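Local coordinates for regulatory protein PcrH (Pseudomonas aeruginosa, PDB 2XCB) that acts as a type III secretion chaperone that binds the chaperone-binding region of the translocator protein PopD, probably within a concave groove of its helical repeats, at residues Gly66-Ala71 with Leu97-Leu102; His91-His96 with Ser107-Ala112. All blocks are in the same frame, centred on the assembly; numbering follows the deposited sequence.

Both contacts lie in the middle and second half of an all-helical chain whose antiparallel hairpins stack as in tetratricopeptide-repeat proteins, and both use helix 87-98. Interaction 1 sits at the C-terminal end of that helix, where it meets the start of helix 68-81 at the surface; interaction 2 sits on its middle and packs it against helix 102-117. Their centres are about 10 Å apart, and along the chain the segments alternate: 66-71, 91-96, 97-102, 107-112. Direct bridges include Ala71 CB packed on Cys95 SG at 3.8 Å. Helix 87-98 is thereby joined to its neighbours before and after it, while His91 bonds the bound PopD peptide.

Interaction 1. Residues Gly66-Ala71 with Leu97-Leu102; sequences GLYEQA and LQLGDL
Tyr68, on the first turn of helix 68-81, lies against Gln98 and Leu99 at the end of helix 87-98. Its CB, already directed at the other segment, has CD2 of Leu99 at 4.0 Å from Tyr68 CB; Tyr68 CB also packs on Cys95. With CG set anti to the carbonyl carbon (chi1 -52°), the ring rises past Leu99, which lies obliquely to it, though the placing of Leu99 CD1 is doubtful. Further out, the ring slides under Gln98: CB of Gln98 stands 3.9 Å from the centroid of the Tyr68 ring, 14° off its normal, a CH-pi contact over one face. Gly66 C backs the opposite face, near the rim. At the tip, in one of two modelled positions of Gln98, its CG is 4.1 Å from Tyr68 OH and a bend at chi2 turns its amide away. Glu69 is also modelled twice; in the conformer given here, bent at its own chi2, Glu69 CD lies 3.5 Å from Leu99 CD2.

Gly66 and Gly100 each end the preceding helix in a Schellman motif, placing this contact where two inter-helix turns lie side by side. Nothing polar is paired across it: aliphatic carbon on an aromatic face, with a leucine methyl beside the Glu69 side chain, gives a surface contact held chiefly by dispersion and shape.

Interaction 2. Residues His91-His96 with Ser107-Ala112; sequences HAAECH and SGFYSA
Ala93 meets Gly108 and Phe109 where helices 87-98 and 102-117 run antiparallel, their segment axes 7.8 Å apart and 164° between their directions. At the start of the segment, His91 points away from this interface. Its ND1 donates to Glu94 OE2 at 2.9 Å in a nearly straight bond, lying in the imidazole plane but reaching the oxygen from above the carboxylate plane, 54° out of it. The other ring nitrogen of His91, NE2, bonds an acidic side chain of the bound peptide.

Next on the facing side comes Ala93, whose methyl sits over the centre of the Phe109 ring. The CB of Ala93 is 3.4 Å from the Phe109 centroid, a close CH-pi contact straight down on the face. The same CB lies 3.8 Å from Gly108 CA; with no side chain at Gly108, the helices close to 4.6 Å between the CA atoms of Ala93 and Gly108. Glu94 follows, its CG 4.1 Å from Phe109 CZ, with the carboxylate plane nearly perpendicular to the ring. Gln63 also bonds Glu94 OE2, which therefore takes two donors.

Helix 123-140 packs on Phe109 through Met132, Leu133 and Val136, and Phe90 meets its ring edge-to-face. The interface itself is thus apolar, Ala93 against Gly108 with the Phe109 face over the Ala93 methyl, whereas the polar end of Glu94 is turned toward His91 and Gln63, where it would hold the imidazole's rotation and so probably orient NE2 for the peptide.

Interaction 1. Residues Gly66-Ala71 with Leu97-Leu102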
loop_
_atom_site.group_PDB
_atom_site.type_symbol
_atom_site.label_atom_id
_atom_site.label_comp_id
_atom_site.label_asym_id
_atom_site.label_seq_id
_atom_site.Cartn_x
_atom_site.Cartn_y
_atom_site.Cartn_z
ATOM N N GLY A 66 -21.400 4.512 -2.999
ATOM C CA GLY A 66 -22.737 4.740 -2.410
ATOM C C GLY A 66 -22.758 4.720 -0.938
ATOM O O GLY A 66 -23.850 4.627 -0.317
ATOM N N LEU A 67 -21.589 4.828 -0.302
ATOM C CA LEU A 67 -21.580 4.858 1.140
ATOM C C LEU A 67 -21.590 6.323 1.607
ATOM O O LEU A 67 -20.606 6.783 2.165
ATOM C CB LEU A 67 -20.293 4.179 1.692
ATOM C CG LEU A 67 -20.255 2.703 1.330
ATOM C CD1 LEU A 67 -18.905 2.109 1.776
ATOM C CD2 LEU A 67 -21.473 1.952 2.006
ATOM N N TYR A 68 -22.703 7.046 1.424
ATOM C CA TYR A 68 -22.679 8.486 1.638
ATOM C C TYR A 68 -22.427 8.953 3.069
ATOM O O TYR A 68 -21.759 9.932 3.272
ATOM C CB TYR A 68 -23.976 9.109 1.077
ATOM C CG TYR A 68 -24.221 8.709 -0.328
ATOM C CD1 TYR A 68 -23.437 9.236 -1.329
ATOM C CD2 TYR A 68 -25.215 7.752 -0.664
ATOM C CE1 TYR A 68 -23.627 8.881 -2.628
ATOM C CE2 TYR A 68 -25.417 7.371 -1.979
ATOM C CZ TYR A 68 -24.616 7.974 -2.952
ATOM O OH TYR A 68 -24.749 7.671 -4.237
ATOM N N GLU A 69 -23.006 8.279 4.052
ATOM C CA GLU A 69 -22.798 8.672 5.441
ATOM C C GLU A 69 -21.302 8.498 5.831
ATOM O O GLU A 69 -20.705 9.384 6.485
ATOM C CB GLU A 69 -23.699 7.861 6.365
ATOM C CG GLU A 69 -25.168 8.028 6.082
ATOM C CD GLU A 69 -25.790 9.201 6.819
ATOM O OE1 GLU A 69 -25.052 10.105 7.304
ATOM O OE2 GLU A 69 -27.048 9.209 6.894
ATOM N N GLN A 70 -20.676 7.399 5.410
ATOM C CA GLN A 70 -19.226 7.223 5.708
ATOM C C GLN A 70 -18.368 8.204 4.917
ATOM O O GLN A 70 -17.346 8.691 5.443
ATOM C CB GLN A 70 -18.772 5.811 5.404
ATOM C CG GLN A 70 -19.478 4.790 6.279
ATOM C CD GLN A 70 -18.863 3.397 6.066
ATOM O OE1 GLN A 70 -17.661 3.284 5.935
ATOM N NE2 GLN A 70 -19.674 2.372 6.008
ATOM N N ALA A 71 -18.811 8.556 3.696
ATOM C CA ALA A 71 -18.129 9.592 2.886
ATOM C C ALA A 71 -18.223 10.908 3.613
ATOM O O ALA A 71 -17.219 11.601 3.780
ATOM C CB ALA A 71 -18.730 9.715 1.430
ATOM N N LEU A 97 -27.226 15.509 -0.727
ATOM C CA LEU A 97 -28.286 15.519 -1.748
ATOM C C LEU A 97 -28.770 14.105 -2.000
ATOM O O LEU A 97 -29.980 13.809 -1.905
ATOM C CB LEU A 97 -27.707 16.128 -3.041
ATOM C CG LEU A 97 -28.173 17.462 -3.597
ATOM C CD1 LEU A 97 -27.961 17.452 -5.155
ATOM C CD2 LEU A 97 -29.672 17.693 -3.270
ATOM N N GLN A 98 -27.833 13.177 -2.191
ATOM C CA GLN A 98 -28.233 11.771 -2.399
ATOM C C GLN A 98 -28.906 11.185 -1.159
ATOM O O GLN A 98 -29.747 10.262 -1.263
ATOM C CB GLN A 98 -27.090 10.894 -2.964
ATOM C CG GLN A 98 -26.591 11.331 -4.354
ATOM C CD GLN A 98 -27.720 11.620 -5.401
ATOM O OE1 GLN A 98 -28.472 10.715 -5.791
ATOM N NE2 GLN A 98 -27.823 12.900 -5.850
ATOM N N LEU A 99 -28.665 11.779 -0.001
ATOM C CA LEU A 99 -29.381 11.331 1.214
ATOM C C LEU A 99 -30.694 12.043 1.402
ATOM O O LEU A 99 -31.427 11.744 2.344
ATOM C CB LEU A 99 -28.516 11.495 2.518
ATOM C CG LEU A 99 -27.516 10.382 2.949
ATOM C CD1 LEU A 99 -27.023 9.801 1.750
ATOM C CD2 LEU A 99 -26.313 10.937 3.806
ATOM N N GLY A 100 -31.038 12.960 0.528
ATOM C CA GLY A 100 -32.339 13.632 0.667
ATOM C C GLY A 100 -32.288 14.765 1.687
ATOM O O GLY A 100 -33.335 15.197 2.242
ATOM N N ASP A 101 -31.086 15.258 1.961
ATOM C CA ASP A 101 -30.940 16.277 3.001
ATOM C C ASP A 101 -30.644 17.571 2.309
ATOM O O ASP A 101 -29.503 17.894 2.097
ATOM C CB ASP A 101 -29.817 15.907 4.013
ATOM C CG ASP A 101 -29.576 16.975 5.093
ATOM O OD1 ASP A 101 -30.115 18.138 5.098
ATOM O OD2 ASP A 101 -28.769 16.644 5.969
ATOM N N LEU A 102 -31.670 18.358 2.042
ATOM C CA LEU A 102 -31.481 19.579 1.248
ATOM C C LEU A 102 -30.748 20.720 1.923
ATOM O O LEU A 102 -30.052 21.515 1.273
ATOM C CB LEU A 102 -32.865 20.103 0.723
ATOM C CG LEU A 102 -33.578 19.198 -0.269
ATOM C CD1 LEU A 102 -34.826 19.899 -0.840
ATOM C CD2 LEU A 102 -32.664 18.840 -1.410
#

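Interaction 2. Residues His91-His96 with Ser107-Ala112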
loop_
_atom_site.group_PDB
_atom_site.type_symbol
_atom_site.label_atom_id
_atom_site.label_comp_id
_atom_site.label_asym_id
_atom_site.label_seq_id
_atom_site.Cartn_x
_atom_site.Cartn_y
_atom_site.Cartn_z
ATOM N N HIS A 91 -18.163 17.996 -2.311
ATOM C CA HIS A 91 -18.550 16.614 -2.440
ATOM C C HIS A 91 -19.424 16.163 -1.283
ATOM O O HIS A 91 -20.239 15.285 -1.479
ATOM C CB HIS A 91 -17.349 15.694 -2.609
ATOM C CG HIS A 91 -16.638 16.007 -3.920
ATOM N ND1 HIS A 91 -17.301 15.885 -5.119
ATOM C CD2 HIS A 91 -15.465 16.630 -4.194
ATOM C CE1 HIS A 91 -16.508 16.325 -6.117
ATOM N NE2 HIS A 91 -15.384 16.781 -5.572
ATOM N N ALA A 92 -19.246 16.780 -0.124
ATOM C CA ALA A 92 -20.144 16.507 1.012
ATOM C C ALA A 92 -21.600 16.906 0.632
ATOM O O ALA A 92 -22.579 16.263 1.051
ATOM C CB ALA A 92 -19.731 17.298 2.234
ATOM N N ALA A 93 -21.711 18.039 -0.042
ATOM C CA ALA A 93 -23.036 18.521 -0.458
ATOM C C ALA A 93 -23.675 17.508 -1.417
ATOM O O ALA A 93 -24.861 17.224 -1.322
ATOM C CB ALA A 93 -22.873 19.896 -1.101
ATOM N N GLU A 94 -22.883 16.947 -2.356
ATOM C CA GLU A 94 -23.428 15.859 -3.188
ATOM C C GLU A 94 -23.980 14.648 -2.420
ATOM O O GLU A 94 -25.057 14.035 -2.781
ATOM C CB GLU A 94 -22.383 15.366 -4.168
ATOM C CG GLU A 94 -22.006 16.432 -5.196
ATOM C CD GLU A 94 -20.903 15.951 -6.097
ATOM O OE1 GLU A 94 -20.936 16.397 -7.261
ATOM O OE2 GLU A 94 -20.036 15.113 -5.653
ATOM N N CYS A 95 -23.243 14.259 -1.372
ATOM C CA CYS A 95 -23.658 13.149 -0.536
ATOM C C CYS A 95 -24.929 13.573 0.199
ATOM O O CYS A 95 -25.816 12.756 0.296
ATOM C CB CYS A 95 -22.581 12.740 0.520
ATOM S SG CYS A 95 -20.990 12.184 -0.300
ATOM N N HIS A 96 -25.001 14.799 0.729
ATOM C CA HIS A 96 -26.208 15.189 1.438
ATOM C C HIS A 96 -27.428 15.106 0.512
ATOM O O HIS A 96 -28.522 14.711 0.907
ATOM C CB HIS A 96 -26.074 16.618 1.942
ATOM C CG HIS A 96 -25.242 16.770 3.178
ATOM N ND1 HIS A 96 -25.508 16.091 4.343
ATOM C CD2 HIS A 96 -24.112 17.482 3.409
ATOM C CE1 HIS A 96 -24.647 16.463 5.280
ATOM N NE2 HIS A 96 -23.790 17.314 4.739
ATOM N N SER A 107 -25.938 24.149 2.442
ATOM C CA SER A 107 -24.790 24.625 3.251
ATOM C C SER A 107 -23.471 24.285 2.553
ATOM O O SER A 107 -22.597 25.165 2.371
ATOM C CB SER A 107 -24.776 23.941 4.623
ATOM O OG SER A 107 -26.005 24.082 5.269
ATOM N N GLY A 108 -23.338 23.018 2.099
ATOM C CA GLY A 108 -22.042 22.557 1.506
ATOM C C GLY A 108 -21.705 23.311 0.228
ATOM O O GLY A 108 -20.529 23.706 0.012
ATOM N N PHE A 109 -22.708 23.444 -0.645
ATOM C CA PHE A 109 -22.483 24.092 -1.980
ATOM C C PHE A 109 -22.208 25.592 -1.747
ATOM O O PHE A 109 -21.386 26.175 -2.414
ATOM C CB PHE A 109 -23.698 23.925 -2.913
ATOM C CG PHE A 109 -23.857 22.520 -3.475
ATOM C CD1 PHE A 109 -22.778 21.859 -4.045
ATOM C CD2 PHE A 109 -25.084 21.871 -3.411
ATOM C CE1 PHE A 109 -22.897 20.532 -4.552
ATOM C CE2 PHE A 109 -25.232 20.582 -3.952
ATOM C CZ PHE A 109 -24.118 19.904 -4.508
ATOM N N TYR A 110 -22.901 26.204 -0.795
ATOM C CA TYR A 110 -22.602 27.595 -0.345
ATOM C C TYR A 110 -21.131 27.795 0.126
ATOM O O TYR A 110 -20.360 28.654 -0.430
ATOM C CB TYR A 110 -23.609 27.923 0.761
ATOM C CG TYR A 110 -23.572 29.383 1.266
ATOM C CD1 TYR A 110 -24.204 30.436 0.533
ATOM C CD2 TYR A 110 -22.930 29.680 2.471
ATOM C CE1 TYR A 110 -24.188 31.788 1.006
ATOM C CE2 TYR A 110 -22.882 31.033 2.969
ATOM C CZ TYR A 110 -23.538 32.058 2.244
ATOM O OH TYR A 110 -23.465 33.337 2.758
ATOM N N SER A 111 -20.696 26.952 1.087
ATOM C CA SER A 111 -19.290 26.972 1.550
ATOM C C SER A 111 -18.333 26.710 0.407
ATOM O O SER A 111 -17.339 27.413 0.279
ATOM C CB SER A 111 -19.048 25.951 2.652
ATOM O OG SER A 111 -19.795 26.310 3.795
ATOM N N ALA A 112 -18.644 25.707 -0.425
ATOM C CA ALA A 112 -17.752 25.366 -1.555
ATOM C C ALA A 112 -17.616 26.535 -2.498
ATOM O O ALA A 112 -16.519 26.802 -3.043
ATOM C CB ALA A 112 -18.276 24.099 -2.310
#